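Local coordinates for protein pectate lyase/Amb allergen (Acidovorax citrulli, PDB 4HWV) that probably cleaves pectate by calcium-dependent beta-elimination, as a secreted polysaccharide lyase of family 1 that holds a bound calcium ion, at residues Glu153-Arg156 and Arg157-Ile161; Pro214-Ser218 and Asp219-Asn223; Ser316-Pro319 and Arg320-Lys323; Val324-Gly328 and Asn329-Asn333; Leu438-Ala441 and Val442-Ser445. All coordinates share one frame; numbering follows the deposited sequence. Where two conformers were deposited one is given.

Interaction 1 of 5, residues Glu153-Arg156 and Arg157-Ile161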
# COMPACT_ATOMS: atom_id res chain seq x y z
N GLU A 153 -4.63 -13.72 -20.44
CA GLU A 153 -3.95 -14.99 -20.68
C GLU A 153 -2.44 -14.83 -20.67
O GLU A 153 -1.73 -15.68 -20.13
CB GLU A 153 -4.41 -15.61 -22.00
CG GLU A 153 -3.77 -16.96 -22.24
CD GLU A 153 -4.25 -18.00 -21.26
OE1 GLU A 153 -5.43 -17.94 -20.84
OE2 GLU A 153 -3.45 -18.87 -20.91
N LEU A 154 -1.94 -13.75 -21.26
CA LEU A 154 -0.51 -13.46 -21.20
C LEU A 154 -0.09 -13.17 -19.76
O LEU A 154 0.90 -13.71 -19.29
CB LEU A 154 -0.13 -12.31 -22.15
CG LEU A 154 1.36 -11.92 -22.15
CD1 LEU A 154 2.25 -13.13 -22.46
CD2 LEU A 154 1.63 -10.79 -23.13
N GLN A 155 -0.85 -12.36 -19.02
CA GLN A 155 -0.49 -12.14 -17.62
C GLN A 155 -0.47 -13.44 -16.82
O GLN A 155 0.44 -13.66 -16.03
CB GLN A 155 -1.39 -11.07 -16.95
CG GLN A 155 -0.97 -10.81 -15.50
CD GLN A 155 -1.57 -9.55 -14.91
OE1 GLN A 155 -2.77 -9.32 -15.02
NE2 GLN A 155 -0.72 -8.72 -14.31
N ARG A 156 -1.46 -14.30 -17.05
CA ARG A 156 -1.50 -15.60 -16.38
C ARG A 156 -0.20 -16.38 -16.60
O ARG A 156 0.38 -16.93 -15.66
CB ARG A 156 -2.69 -16.41 -16.87
CG ARG A 156 -2.83 -17.73 -16.14
CD ARG A 156 -3.96 -18.57 -16.73
NE ARG A 156 -5.31 -18.02 -16.53
CZ ARG A 156 -6.05 -18.20 -15.43
NH1 ARG A 156 -5.58 -18.87 -14.39
NH2 ARG A 156 -7.28 -17.71 -15.38
N ARG A 157 0.27 -16.39 -17.84
CA ARG A 157 1.47 -17.14 -18.19
C ARG A 157 2.76 -16.51 -17.65
O ARG A 157 3.80 -17.18 -17.56
CB ARG A 157 1.52 -17.32 -19.70
CG ARG A 157 0.35 -18.23 -20.19
CD ARG A 157 0.16 -18.28 -21.70
NE ARG A 157 1.28 -18.95 -22.32
CZ ARG A 157 2.15 -18.34 -23.12
NH1 ARG A 157 1.97 -17.06 -23.40
NH2 ARG A 157 3.17 -19.01 -23.65
N VAL A 158 2.69 -15.25 -17.24
CA VAL A 158 3.82 -14.58 -16.62
C VAL A 158 3.80 -14.75 -15.10
O VAL A 158 4.80 -15.12 -14.50
CB VAL A 158 3.81 -13.08 -17.00
CG1 VAL A 158 4.85 -12.30 -16.22
CG2 VAL A 158 4.06 -12.92 -18.48
N VAL A 159 2.67 -14.45 -14.47
CA VAL A 159 2.66 -14.34 -13.02
C VAL A 159 2.47 -15.68 -12.31
O VAL A 159 2.70 -15.77 -11.10
CB VAL A 159 1.60 -13.33 -12.49
CG1 VAL A 159 1.81 -11.95 -13.12
CG2 VAL A 159 0.17 -13.84 -12.70
N THR A 160 2.03 -16.71 -13.04
CA THR A 160 1.84 -18.04 -12.46
C THR A 160 3.12 -18.86 -12.58
O THR A 160 3.65 -18.99 -13.69
CB THR A 160 0.70 -18.80 -13.15
OG1 THR A 160 -0.47 -17.99 -13.17
CG2 THR A 160 0.38 -20.06 -12.40
N ILE A 161 3.59 -19.41 -11.46
CA ILE A 161 4.87 -20.10 -11.41
C ILE A 161 4.64 -21.53 -10.93
O ILE A 161 4.13 -21.75 -9.82
CB ILE A 161 5.83 -19.39 -10.43
CG1 ILE A 161 6.01 -17.91 -10.78
CG2 ILE A 161 7.17 -20.12 -10.38
CD1 ILE A 161 6.70 -17.64 -12.12
O HOH W 1 -3.05 -19.21 -13.04

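Interaction 2 of 5, residues Pro214-Ser218 and Asp219-Asn223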
# COMPACT_ATOMS: atom_id res chain seq x y z
N PRO A 214 -21.72 -10.74 -15.42
CA PRO A 214 -23.07 -10.23 -15.11
C PRO A 214 -23.93 -11.21 -14.32
O PRO A 214 -24.87 -10.77 -13.66
CB PRO A 214 -23.70 -10.00 -16.50
CG PRO A 214 -22.52 -9.88 -17.45
CD PRO A 214 -21.43 -10.75 -16.87
N THR A 215 -23.65 -12.50 -14.42
CA THR A 215 -24.49 -13.53 -13.80
C THR A 215 -24.03 -13.93 -12.41
O THR A 215 -24.77 -14.60 -11.68
CB THR A 215 -24.60 -14.80 -14.70
OG1 THR A 215 -23.35 -15.51 -14.73
CG2 THR A 215 -24.99 -14.43 -16.13
N ASP A 216 -22.84 -13.51 -12.00
CA ASP A 216 -22.31 -13.93 -10.70
C ASP A 216 -23.12 -13.27 -9.59
O ASP A 216 -23.26 -12.05 -9.56
CB ASP A 216 -20.83 -13.52 -10.59
CG ASP A 216 -20.16 -13.99 -9.31
OD1 ASP A 216 -20.83 -14.26 -8.30
OD2 ASP A 216 -18.93 -14.08 -9.33
N SER A 217 -23.68 -14.07 -8.69
CA SER A 217 -24.53 -13.57 -7.61
C SER A 217 -25.76 -12.84 -8.15
O SER A 217 -26.35 -12.00 -7.47
CB SER A 217 -23.73 -12.69 -6.63
OG SER A 217 -22.58 -13.39 -6.20
N SER A 218 -26.12 -13.19 -9.39
CA SER A 218 -27.28 -12.66 -10.13
C SER A 218 -27.16 -11.21 -10.59
O SER A 218 -27.50 -10.89 -11.73
CB SER A 218 -28.59 -12.90 -9.37
OG SER A 218 -28.82 -14.28 -9.26
N ASP A 219 -26.66 -10.33 -9.72
CA ASP A 219 -26.47 -8.93 -10.06
C ASP A 219 -25.14 -8.67 -10.74
O ASP A 219 -24.96 -7.64 -11.36
CB ASP A 219 -26.53 -8.06 -8.81
CG ASP A 219 -27.89 -8.06 -8.16
OD1 ASP A 219 -28.91 -8.16 -8.89
OD2 ASP A 219 -27.93 -7.95 -6.93
N GLY A 220 -24.20 -9.60 -10.60
CA GLY A 220 -22.89 -9.45 -11.20
C GLY A 220 -21.76 -9.13 -10.24
O GLY A 220 -21.94 -8.50 -9.20
N ARG A 221 -20.56 -9.58 -10.61
CA ARG A 221 -19.36 -9.29 -9.83
C ARG A 221 -18.18 -9.19 -10.75
O ARG A 221 -18.15 -9.82 -11.81
CB ARG A 221 -19.04 -10.43 -8.85
CG ARG A 221 -20.07 -10.66 -7.76
CD ARG A 221 -20.08 -9.54 -6.72
NE ARG A 221 -20.94 -9.82 -5.57
CZ ARG A 221 -22.23 -9.52 -5.50
NH1 ARG A 221 -22.83 -8.92 -6.51
NH2 ARG A 221 -22.93 -9.83 -4.40
N TRP A 222 -17.18 -8.41 -10.33
CA TRP A 222 -15.85 -8.47 -10.93
C TRP A 222 -15.06 -9.58 -10.26
O TRP A 222 -15.00 -9.63 -9.05
CB TRP A 222 -15.11 -7.16 -10.71
CG TRP A 222 -15.63 -5.99 -11.53
CD1 TRP A 222 -16.53 -5.04 -11.13
CD2 TRP A 222 -15.28 -5.67 -12.89
NE1 TRP A 222 -16.76 -4.15 -12.16
CE2 TRP A 222 -16.01 -4.52 -13.25
CE3 TRP A 222 -14.42 -6.25 -13.83
CZ2 TRP A 222 -15.88 -3.90 -14.49
CZ3 TRP A 222 -14.30 -5.65 -15.08
CH2 TRP A 222 -15.04 -4.49 -15.40
N ASN A 223 -14.41 -10.42 -11.06
CA ASN A 223 -13.59 -11.49 -10.51
C ASN A 223 -12.21 -11.50 -11.12
O ASN A 223 -12.05 -11.22 -12.31
CB ASN A 223 -14.23 -12.86 -10.77
CG ASN A 223 -15.57 -13.02 -10.06
OD1 ASN A 223 -15.66 -12.97 -8.83
ND2 ASN A 223 -16.61 -13.23 -10.84
O HOH W 2 -17.50 -13.51 -7.15
O HOH W 3 -29.91 -9.21 -11.32

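Interaction 3 of 5, residues Ser316-Pro319 and Arg320-Lys323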
# COMPACT_ATOMS: atom_id res chain seq x y z
N SER A 316 -13.39 -32.22 -8.49
CA SER A 316 -13.40 -30.92 -7.82
C SER A 316 -14.29 -30.79 -6.58
O SER A 316 -14.31 -29.75 -5.93
CB SER A 316 -13.74 -29.81 -8.82
OG SER A 316 -14.99 -30.04 -9.43
N GLY A 317 -15.01 -31.85 -6.23
CA GLY A 317 -15.84 -31.82 -5.02
C GLY A 317 -15.71 -33.15 -4.32
O GLY A 317 -16.68 -33.91 -4.19
N ASN A 318 -14.50 -33.43 -3.84
CA ASN A 318 -14.12 -34.76 -3.41
C ASN A 318 -13.83 -34.76 -1.91
O ASN A 318 -12.85 -34.15 -1.48
CB ASN A 318 -12.90 -35.21 -4.21
CG ASN A 318 -12.50 -36.65 -3.95
OD1 ASN A 318 -12.76 -37.21 -2.88
ND2 ASN A 318 -11.87 -37.27 -4.95
N PRO A 319 -14.69 -35.42 -1.12
CA PRO A 319 -14.52 -35.42 0.34
C PRO A 319 -13.37 -36.28 0.83
O PRO A 319 -13.20 -36.41 2.04
CB PRO A 319 -15.85 -35.98 0.85
CG PRO A 319 -16.31 -36.88 -0.25
CD PRO A 319 -15.87 -36.21 -1.54
N ARG A 320 -12.60 -36.86 -0.09
CA ARG A 320 -11.36 -37.57 0.26
C ARG A 320 -10.12 -36.69 0.09
O ARG A 320 -9.00 -37.09 0.42
CB ARG A 320 -11.27 -38.86 -0.55
CG ARG A 320 -12.49 -39.73 -0.30
CD ARG A 320 -12.63 -40.93 -1.22
NE ARG A 320 -13.83 -41.67 -0.83
CZ ARG A 320 -14.45 -42.56 -1.59
NH1 ARG A 320 -13.99 -42.83 -2.81
NH2 ARG A 320 -15.55 -43.17 -1.14
N MET A 321 -10.33 -35.48 -0.41
CA MET A 321 -9.28 -34.48 -0.60
C MET A 321 -9.47 -33.33 0.39
O MET A 321 -10.33 -33.38 1.27
CB MET A 321 -9.35 -33.93 -2.03
CG MET A 321 -9.19 -35.00 -3.12
SD MET A 321 -7.50 -35.63 -3.15
CE MET A 321 -7.68 -37.09 -4.18
N LEU A 322 -8.65 -32.30 0.25
CA LEU A 322 -8.85 -31.03 0.95
C LEU A 322 -8.68 -31.15 2.47
O LEU A 322 -9.33 -30.42 3.24
CB LEU A 322 -10.20 -30.40 0.58
CG LEU A 322 -10.51 -30.34 -0.93
CD1 LEU A 322 -11.90 -29.75 -1.14
CD2 LEU A 322 -9.45 -29.56 -1.74
N LYS A 323 -7.77 -32.02 2.89
CA LYS A 323 -7.43 -32.10 4.31
C LYS A 323 -6.43 -31.00 4.63
O LYS A 323 -5.30 -31.01 4.12
CB LYS A 323 -6.85 -33.47 4.64
CG LYS A 323 -7.90 -34.58 4.54
CD LYS A 323 -7.24 -35.96 4.66
CE LYS A 323 -8.23 -37.12 4.77
NZ LYS A 323 -9.09 -37.19 3.56
O HOH W 4 -10.96 -35.06 3.28

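Interaction 4 of 5, residues Val324-Gly328 and Asn329-Asn333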
# COMPACT_ATOMS: atom_id res chain seq x y z
N VAL A 324 -6.85 -30.04 5.46
CA VAL A 324 -6.04 -28.85 5.72
C VAL A 324 -6.06 -28.54 7.22
O VAL A 324 -7.12 -28.62 7.87
CB VAL A 324 -6.59 -27.61 4.97
CG1 VAL A 324 -5.67 -26.41 5.15
CG2 VAL A 324 -6.77 -27.91 3.50
N THR A 325 -4.89 -28.23 7.77
CA THR A 325 -4.76 -27.77 9.14
C THR A 325 -4.26 -26.33 9.16
O THR A 325 -3.27 -26.01 8.50
CB THR A 325 -3.74 -28.61 9.90
OG1 THR A 325 -4.11 -30.00 9.84
CG2 THR A 325 -3.63 -28.15 11.35
N PHE A 326 -4.94 -25.47 9.92
CA PHE A 326 -4.47 -24.09 10.17
C PHE A 326 -4.19 -23.96 11.66
O PHE A 326 -5.10 -24.12 12.47
CB PHE A 326 -5.57 -23.04 9.89
CG PHE A 326 -5.95 -22.85 8.44
CD1 PHE A 326 -6.88 -23.69 7.83
CD2 PHE A 326 -5.44 -21.77 7.73
CE1 PHE A 326 -7.29 -23.46 6.51
CE2 PHE A 326 -5.84 -21.53 6.41
CZ PHE A 326 -6.78 -22.39 5.80
N HIS A 327 -2.96 -23.60 12.04
CA HIS A 327 -2.71 -23.32 13.44
C HIS A 327 -1.64 -22.27 13.65
O HIS A 327 -0.69 -22.17 12.87
CB HIS A 327 -2.42 -24.60 14.27
CG HIS A 327 -1.08 -25.22 14.02
ND1 HIS A 327 0.06 -24.84 14.70
CD2 HIS A 327 -0.71 -26.25 13.22
CE1 HIS A 327 1.07 -25.60 14.33
NE2 HIS A 327 0.64 -26.46 13.42
N GLY A 328 -1.81 -21.49 14.72
CA GLY A 328 -0.82 -20.50 15.10
C GLY A 328 -0.78 -19.30 14.19
O GLY A 328 0.17 -18.52 14.23
N ASN A 329 -1.80 -19.12 13.36
CA ASN A 329 -1.79 -18.01 12.42
C ASN A 329 -2.43 -16.76 13.00
O ASN A 329 -3.32 -16.85 13.87
CB ASN A 329 -2.52 -18.38 11.12
CG ASN A 329 -1.94 -19.62 10.46
OD1 ASN A 329 -0.83 -19.59 9.93
ND2 ASN A 329 -2.69 -20.72 10.49
N HIS A 330 -1.98 -15.61 12.50
CA HIS A 330 -2.62 -14.33 12.75
C HIS A 330 -3.45 -14.01 11.50
O HIS A 330 -2.89 -13.84 10.42
CB HIS A 330 -1.55 -13.27 12.98
CG HIS A 330 -2.06 -11.98 13.54
ND1 HIS A 330 -1.22 -10.90 13.74
CD2 HIS A 330 -3.28 -11.60 13.99
CE1 HIS A 330 -1.91 -9.90 14.26
NE2 HIS A 330 -3.16 -10.29 14.41
N PHE A 331 -4.77 -13.97 11.66
CA PHE A 331 -5.71 -13.65 10.59
C PHE A 331 -6.18 -12.22 10.85
O PHE A 331 -7.14 -12.00 11.60
CB PHE A 331 -6.92 -14.59 10.64
CG PHE A 331 -6.61 -16.06 10.40
CD1 PHE A 331 -5.84 -16.50 9.31
CD2 PHE A 331 -7.17 -17.01 11.24
CE1 PHE A 331 -5.62 -17.86 9.11
CE2 PHE A 331 -6.97 -18.38 11.03
CZ PHE A 331 -6.21 -18.80 9.96
N GLN A 332 -5.50 -11.24 10.26
CA GLN A 332 -5.70 -9.83 10.61
C GLN A 332 -6.27 -9.05 9.44
O GLN A 332 -5.75 -9.13 8.33
CB GLN A 332 -4.37 -9.22 11.05
CG GLN A 332 -4.47 -7.76 11.46
CD GLN A 332 -3.15 -7.18 11.92
OE1 GLN A 332 -2.08 -7.67 11.56
NE2 GLN A 332 -3.22 -6.12 12.70
N ASN A 333 -7.33 -8.28 9.67
CA ASN A 333 -7.90 -7.47 8.61
C ASN A 333 -8.23 -8.29 7.37
O ASN A 333 -7.94 -7.88 6.24
CB ASN A 333 -6.98 -6.30 8.22
CG ASN A 333 -6.68 -5.40 9.38
OD1 ASN A 333 -7.37 -5.42 10.41
ND2 ASN A 333 -5.64 -4.61 9.23

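Interaction 5 of 5, residues Leu438-Ala441 and Val442-Ser445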
# COMPACT_ATOMS: atom_id res chain seq x y z
N LEU A 438 -19.54 -21.34 18.78
CA LEU A 438 -19.71 -21.21 17.34
C LEU A 438 -20.63 -22.28 16.79
O LEU A 438 -21.34 -22.06 15.82
CB LEU A 438 -18.37 -21.28 16.60
CG LEU A 438 -17.33 -20.21 16.98
CD1 LEU A 438 -16.06 -20.38 16.16
CD2 LEU A 438 -17.88 -18.78 16.85
N THR A 439 -20.63 -23.46 17.42
CA THR A 439 -21.47 -24.55 16.94
C THR A 439 -22.96 -24.18 17.00
O THR A 439 -23.71 -24.46 16.07
CB THR A 439 -21.20 -25.85 17.72
OG1 THR A 439 -19.83 -26.23 17.55
CG2 THR A 439 -22.10 -26.97 17.23
N ALA A 440 -23.37 -23.51 18.07
CA ALA A 440 -24.75 -23.05 18.19
C ALA A 440 -25.10 -22.08 17.06
O ALA A 440 -26.19 -22.13 16.48
CB ALA A 440 -24.99 -22.41 19.56
N ALA A 441 -24.16 -21.19 16.72
CA ALA A 441 -24.38 -20.27 15.61
C ALA A 441 -24.49 -21.01 14.29
O ALA A 441 -25.34 -20.70 13.46
CB ALA A 441 -23.28 -19.22 15.55
N VAL A 442 -23.65 -22.02 14.10
CA VAL A 442 -23.70 -22.80 12.88
C VAL A 442 -25.05 -23.51 12.73
O VAL A 442 -25.62 -23.54 11.63
CB VAL A 442 -22.51 -23.78 12.79
CG1 VAL A 442 -22.70 -24.81 11.67
CG2 VAL A 442 -21.22 -22.97 12.60
N ARG A 443 -25.57 -24.04 13.83
CA ARG A 443 -26.86 -24.73 13.80
C ARG A 443 -27.99 -23.78 13.40
O ARG A 443 -28.89 -24.17 12.67
CB ARG A 443 -27.17 -25.40 15.14
CG ARG A 443 -26.24 -26.54 15.51
CD ARG A 443 -26.84 -27.40 16.62
NE ARG A 443 -27.40 -26.58 17.70
CZ ARG A 443 -26.74 -26.23 18.80
NH1 ARG A 443 -25.48 -26.62 18.98
NH2 ARG A 443 -27.34 -25.48 19.72
N TRP A 444 -27.95 -22.53 13.87
CA TRP A 444 -28.97 -21.58 13.47
C TRP A 444 -28.78 -21.17 12.01
O TRP A 444 -29.74 -20.84 11.32
CB TRP A 444 -28.94 -20.34 14.36
CG TRP A 444 -29.68 -20.51 15.63
CD1 TRP A 444 -29.17 -20.46 16.89
CD2 TRP A 444 -31.09 -20.76 15.78
NE1 TRP A 444 -30.17 -20.64 17.82
CE2 TRP A 444 -31.36 -20.83 17.16
CE3 TRP A 444 -32.15 -20.91 14.88
CZ2 TRP A 444 -32.64 -21.07 17.67
CZ3 TRP A 444 -33.43 -21.15 15.38
CH2 TRP A 444 -33.66 -21.21 16.76
N SER A 445 -27.53 -21.14 11.55
CA SER A 445 -27.26 -20.79 10.16
C SER A 445 -27.83 -21.83 9.19
O SER A 445 -28.43 -21.48 8.17
CB SER A 445 -25.74 -20.62 9.96
OG SER A 445 -25.44 -20.18 8.66

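Interaction 1 of 5, residues Glu153-Arg156 and Arg157-Ile161
Arg157 N reaches back to Glu153 O at 3.1 Å, one of the i to i+4 backbone bonds in the last turns of helix 143-159. Val158 N has only a weak bond of this kind to Leu154 O and is also bonded to Gln155 O at 3.0 Å, from above that carbonyl's plane. Gln155 O takes Val159 N as well, almost head-on with a C=O...N angle of 172°. Its two donors thus mix i+3 and i+4 spacing close to the helix end. Thr160 is the first residue to leave helical backbone angles, and strand 160-163 begins there. Its backbone N still bonds to Arg156 O, and in the conformer given here that same oxygen also accepts from Thr160 OG1 at 2.8 Å. The hydroxyl is brought there by its place beside its own backbone N (chi1 -53°), and in this conformer the threonine meets the carbonyl twice. This helix-to-strand junction leads directly into a parallel sheet of the pectate lyase domain, where strand 182-185 is the neighbour. The Arg156 side chain runs alongside Thr160 in the same direction, and a water accepts from Arg156 NH1 at 2.9 Å and donates to Thr160 OG1. Arg156 NH2 forms a salt bridge with Glu225, and the side chain lies about 9 Å from the bound calcium. On the outer surface, Arg157 CD rests 3.7 Å from Glu153 OE2, an aliphatic contact with the carboxylate. Toward the interior, Gln155 CG meets Val159 CG1 at 3.8 Å, while the Gln155 amide is held by Asp208 and Asn90.

Interaction 2 of 5, residues Pro214-Ser218 and Asp219-Asn223
Asp216 and Asn223 meet through their flat polar ends: Asn223 ND2 donates to Asp216 OD2 over 2.9 Å, using the anti lone pair of that oxygen. The two side chains approach from opposite directions, with carboxylate and amide planes only 25° apart. Asp216 achieves this reach by swinging CG away from its backbone N (chi1 -176°). A water lies between Asp216 OD2 and Asn223 OD1, with a rather short leg to the latter. The other carboxylate oxygen, Asp216 OD1, accepts from Ser217 OG at 2.9 Å, so neighbouring groups restrict the carboxylate's rotation at both ends. The contact spans the loop and second strand of a small antiparallel hairpin, strands 211-213 and 221-223, with a type II turn from Thr215 to Ser218. Gly220, two residues past the turn, has backbone angles that call for glycine, and its N bonds to Asp216 O. Arg221 CG, placed beside its backbone N by chi1 (-64°), lies 3.7 Å from Asp216 CG. The bend at chi2 then brings one face of the Arg221 guanidinium against Ser217 CB, which sits 3.6 Å from the plane, over its centre. Within that plane Arg221 NH1 donates to Gly220 O at 2.9 Å, an additional restraint on the group's orientation, while NH2 has a long, weak ion pair with Asp271. The Asn223 side chain stands about 6 Å from that of the calcium ligand Asp278.

Interaction 3 of 5, residues Ser316-Pro319 and Arg320-Lys323
Asn318 turns its side chain onto the last two residues of the turn that it opens, Arg320 and Met321. Starting at Asn318 CB, the first neighbour is Met321 CG at 3.9 Å. Asn318 CG lies about equally close to this methylene, and the two side chains pass each other at a slant. Because CG stands anti to the backbone N (chi1 -174°), beside the carbonyl carbon, the amide follows the chain forward. Its oxygen, Asn318 OD1, accepts from Arg320 N at 2.8 Å, with the donor tilted 27° from the amide carbonyl plane. The same oxygen, Asn318 OD1, touches Arg320 CB at 3.2 Å. At the other tip, Asn318 ND2 turns back to bond with Ala314 O, so both polar atoms of the amide are engaged and its flip state is defined. The motif is an Asx turn laid over a type I beta turn from Asn318 to Met321, in the loop that joins strands 302-306 and 324-327. Met321 N closes the beta turn on Asn318 O at 3.0 Å. A water donates to Pro319 O and Met321 O of the turn and accepts from Lys323 NZ at 2.8 Å. Lys323 NZ also makes a weak bond to Arg320 O. The Arg320 chain extends outward to a salt bridge with Glu419, and Phe415 packs against Asn318, Pro319 and Arg320.

Interaction 4 of 5, residues Val324-Gly328 and Asn329-Asn333
Phe326 and Phe331 supply the apolar part of this contact, with Phe326 CD2 3.8 Å from Phe331 CZ. The Phe326 atom lies at the edge of the Phe331 ring, near its plane, and the two side chains cross at about a right angle. Both carry CG beside the backbone N (chi1 -70° for Phe326 and -64° for Phe331), which sends the rings into the same interior region although a bend in the chain separates them.

Asn329 adds an amide-to-ring contact, with no hydrogen bond between the two segments. Asn329 ND2 sits at the edge of the Phe326 ring, 4.0 Å from Phe326 CD2 and 3.7 Å from Phe326 CB, with amide and ring planes steeply inclined. The polar bonds of this amide lie outside the two segments: ND2 donates to Leu292 O, and OD1 accepts from Asn295 N. Its rotation is therefore fixed from both ends, and a buried polar group is satisfied within the protein interior.

The backbone contributes the bend itself. Gly328 adopts a positive phi of 73°, which favours glycine, and this allows strand 324-327 to turn into strand 330-332. Asn351 ties the bend to the following strand, its OD1 accepting from Asn329 N and its ND2 donating to Phe326 O.

Successive strands stacked in parallel, with asparagines bridging matching bends, are characteristic of the right-handed parallel beta-helix of this family. Strands 290-293 and 296-300 flank the contact on one side and strand 345-356 on the other, while helix 470-477 touches His330.

Interaction 5 of 5, residues Leu438-Ala441 and Val442-Ser445
In the conformer given, Arg443 lays its guanidinium over the backbone of Ala440, whose CA sits 3.6 Å above one face, offset toward the rim. The chain gets there by bending at chi3 (-46°), which folds the group back along the helix instead of letting it extend outward. Arg443 NH1 comes 3.8 Å from Thr439 CG2, and Arg443 NH2 comes 3.9 Å from Ala440 CB, so the flat group meets the preceding turn through aliphatic atoms. Arg443 CG also touches Thr439 O at 3.3 Å. One residue further, Trp444 CD1 approaches Ala440 O at 3.4 Å, while Ala440 O accepts a hydrogen bond from Trp444 N. The backbone repeats the regular i to i+4 pattern: Val442 N bonds to Leu438 O at 2.9 Å, and Arg443 and Ser445 do likewise with Thr439 and Ala441. Asp426 meets the first turn, accepting from Leu438 N through one carboxylate oxygen and hydrogen-bonding Thr439 OG1 through the other. The short helix 438-445 thus has an outward face carrying Arg443 and Trp444, and an inward face where Leu438 and Val442 pack on Phe424 of strand 423-427, Ala399 of strand 399-401, and strand 369-371.

Following the chain from the N terminus, interaction 1 comes first, where helix 143-159 passes into strand 160-163. Interaction 2 then closes the hairpin loop between strands 211-213 and 221-223. Each of these two has a side chain within about 10 Å of the calcium ion. Interaction 3 shapes the loop that leads to strand 324-327, and interaction 4 follows it directly, bending that strand into 330-332 within the beta-helix. Interaction 5 lies in helix 438-445, packed on strands 369-371, 399-401 and 423-427, with its centre about 41 Å from that of interaction 1. All five are local and run in series, so none nests within or crosses another.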